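Local structure of phosphorylated carbohydrates phosphatase TM_1254 (Thermotoga maritima msb8, 3KBB) at residues T35-L38 against H39-I42. The protein removes phosphate from phosphorylated sugars such as erythrose 4-phosphate and fructose 6-phosphate with the help of a divalent metal ion, as a HAD-superfamily hydrolase. Residues are numbered along the deposited sequence; the frame is centred on the assembly and turned at random.
Sequences TEDL and HRRI
Arg40 folds back over the first turn of the short helix 36-42 to meet Glu36 and Asp37, a salt-bridge network at a capped helix start in the helical cap region of this HAD-type phosphatase. Its CB lies 3.3 Å from Glu36 O, the same oxygen that accepts the hydrogen bond from Arg40 N. CG is anti to the backbone N (chi1 178°) and the chain stays extended through CD, until a bend at chi3 turns NE and CZ back toward the helix start. One face of the guanidinium lies over Glu36 O, which sits toward the rim of the group, with CZ 4.0 Å from it, while its two end nitrogens part company: NH1 meets Asp37 OD1 at 3.3 Å, in the guanidinium plane, and NH2 reaches Glu36 OE1 in a long salt bridge of 3.7 Å. The carboxylate planes stand 74° (Asp37) and 58° (Glu36) from that of the guanidinium, so neither acid makes a flat, two-pronged pairing. Acids suit the first turn, where they probably also offset the positive end of the helix dipole, and an arginine is long enough to serve both. Thr35 is the N-cap; its short hydroxyl side chain lets OG1 accept from Leu38 N at 3.1 Å. His39, on the buried side, has ND1 hydrogen-bonded to Tyr34 OH and packs edge-to-face with Phe20 of helix 19-29. One turn apart, Leu38 and Ile42 supply branched apolar surface; an alanine in place of Leu38 would probably leave Ile42 CG1 and CD1 without the side-chain carbons they pack on in this turn. Leu38 O accepts from Ile42 N at 2.9 Å and more weakly from Arg41 N, while Leu38 CD1 packs 3.8 Å from Ile42 CG1.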
ATOM      1  N   THR A  35     -10.050   0.449 -22.558  1.00 27.95           N
ATOM      2  CA  THR A  35      -9.900   1.914 -22.479  1.00 29.28           C
ATOM      3  C   THR A  35      -9.640   2.390 -21.043  1.00 29.90           C
ATOM      4  O   THR A  35     -10.047   1.744 -20.076  1.00 29.56           O
ATOM      5  CB  THR A  35     -11.134   2.652 -23.026  1.00 29.39           C
ATOM      6  OG1 THR A  35     -12.259   2.428 -22.165  1.00 28.96           O
ATOM      7  CG2 THR A  35     -11.460   2.215 -24.450  1.00 29.28           C
ATOM      8  N   GLU A  36      -8.963   3.536 -20.913  1.00 30.76           N
ATOM      9  CA  GLU A  36      -8.794   4.161 -19.578  1.00 31.44           C
ATOM     10  C   GLU A  36     -10.125   4.623 -18.983  1.00 30.46           C
ATOM     11  O   GLU A  36     -10.316   4.545 -17.790  1.00 30.46           O
ATOM     12  CB  GLU A  36      -7.761   5.298 -19.606  1.00 32.05           C
ATOM     13  CG  GLU A  36      -6.381   4.791 -19.987  1.00 34.76           C
ATOM     14  CD  GLU A  36      -5.255   5.399 -19.165  0.50 36.81           C
ATOM     15  OE1 GLU A  36      -5.449   6.485 -18.572  0.50 38.84           O
ATOM     16  OE2 GLU A  36      -4.167   4.789 -19.122  0.50 36.37           O
ATOM     17  N   ASP A  37     -11.044   5.081 -19.827  1.00 30.09           N
ATOM     18  CA  ASP A  37     -12.385   5.446 -19.388  1.00 30.24           C
ATOM     19  C   ASP A  37     -13.108   4.298 -18.688  1.00 29.25           C
ATOM     20  O   ASP A  37     -13.672   4.501 -17.613  1.00 29.47           O
ATOM     21  CB  ASP A  37     -13.221   5.987 -20.546  1.00 31.07           C
ATOM     22  CG  ASP A  37     -12.903   7.451 -20.868  1.00 35.17           C
ATOM     23  OD1 ASP A  37     -11.976   8.043 -20.261  1.00 38.90           O
ATOM     24  OD2 ASP A  37     -13.588   8.015 -21.740  1.00 40.16           O
ATOM     25  N   LEU A  38     -13.062   3.086 -19.260  1.00 26.90           N
ATOM     26  CA  LEU A  38     -13.660   1.936 -18.569  1.00 26.81           C
ATOM     27  C   LEU A  38     -12.864   1.619 -17.315  1.00 26.70           C
ATOM     28  O   LEU A  38     -13.423   1.322 -16.262  1.00 27.34           O
ATOM     29  CB  LEU A  38     -13.721   0.674 -19.460  1.00 26.13           C
ATOM     30  CG  LEU A  38     -14.199  -0.644 -18.812  1.00 26.23           C
ATOM     31  CD1 LEU A  38     -15.575  -0.510 -18.167  1.00 26.70           C
ATOM     32  CD2 LEU A  38     -14.247  -1.760 -19.840  1.00 26.06           C
ATOM     33  N   HIS A  39     -11.547   1.684 -17.446  1.00 26.89           N
ATOM     34  CA  HIS A  39     -10.678   1.232 -16.395  1.00 27.63           C
ATOM     35  C   HIS A  39     -10.846   2.082 -15.137  1.00 28.51           C
ATOM     36  O   HIS A  39     -10.913   1.528 -14.043  1.00 28.69           O
ATOM     37  CB  HIS A  39      -9.227   1.305 -16.820  1.00 27.76           C
ATOM     38  CG  HIS A  39      -8.298   0.867 -15.744  1.00 27.88           C
ATOM     39  ND1 HIS A  39      -8.183  -0.451 -15.350  1.00 26.79           N
ATOM     40  CD2 HIS A  39      -7.453   1.577 -14.958  1.00 29.77           C
ATOM     41  CE1 HIS A  39      -7.307  -0.536 -14.360  1.00 29.77           C
ATOM     42  NE2 HIS A  39      -6.847   0.680 -14.106  1.00 29.03           N
ATOM     43  N   ARG A  40     -10.935   3.401 -15.327  1.00 29.32           N
ATOM     44  CA  ARG A  40     -11.169   4.388 -14.248  1.00 30.87           C
ATOM     45  C   ARG A  40     -12.428   4.025 -13.452  1.00 31.48           C
ATOM     46  O   ARG A  40     -12.492   4.197 -12.222  1.00 30.20           O
ATOM     47  CB  ARG A  40     -11.343   5.759 -14.883  1.00 30.78           C
ATOM     48  CG  ARG A  40     -11.638   6.932 -13.938  1.00 35.87           C
ATOM     49  CD  ARG A  40     -11.262   8.263 -14.630  1.00 41.16           C
ATOM     50  NE  ARG A  40      -9.863   8.273 -15.108  0.70 42.58           N
ATOM     51  CZ  ARG A  40      -9.485   8.224 -16.389  0.70 43.62           C
ATOM     52  NH1 ARG A  40     -10.393   8.172 -17.361  0.70 44.83           N
ATOM     53  NH2 ARG A  40      -8.191   8.222 -16.701  0.70 42.35           N
ATOM     54  N   ARG A  41     -13.436   3.522 -14.163  1.00 30.62           N
ATOM     55  CA  ARG A  41     -14.674   3.132 -13.494  1.00 31.75           C
ATOM     56  C   ARG A  41     -14.545   1.784 -12.811  1.00 31.23           C
ATOM     57  O   ARG A  41     -15.013   1.608 -11.676  1.00 32.39           O
ATOM     58  CB  ARG A  41     -15.845   3.193 -14.466  1.00 31.26           C
ATOM     59  CG  ARG A  41     -16.046   4.581 -15.056  1.00 31.81           C
ATOM     60  CD  ARG A  41     -16.082   5.640 -13.949  1.00 34.90           C
ATOM     61  NE  ARG A  41     -16.460   6.936 -14.488  1.00 37.48           N
ATOM     62  CZ  ARG A  41     -16.813   7.979 -13.750  1.00 39.87           C
ATOM     63  NH1 ARG A  41     -16.839   7.883 -12.417  1.00 41.84           N
ATOM     64  NH2 ARG A  41     -17.143   9.111 -14.348  1.00 40.87           N
ATOM     65  N   ILE A  42     -13.901   0.836 -13.483  1.00 32.25           N
ATOM     66  CA  ILE A  42     -13.637  -0.498 -12.928  1.00 31.96           C
ATOM     67  C   ILE A  42     -12.859  -0.415 -11.600  1.00 34.01           C
ATOM     68  O   ILE A  42     -13.031  -1.275 -10.701  1.00 33.89           O
ATOM     69  CB  ILE A  42     -12.853  -1.395 -13.932  1.00 32.62           C
ATOM     70  CG1 ILE A  42     -13.718  -1.806 -15.142  1.00 31.44           C
ATOM     71  CG2 ILE A  42     -12.317  -2.644 -13.244  1.00 30.69           C
ATOM     72  CD1 ILE A  42     -14.988  -2.560 -14.786  1.00 34.64           C
TER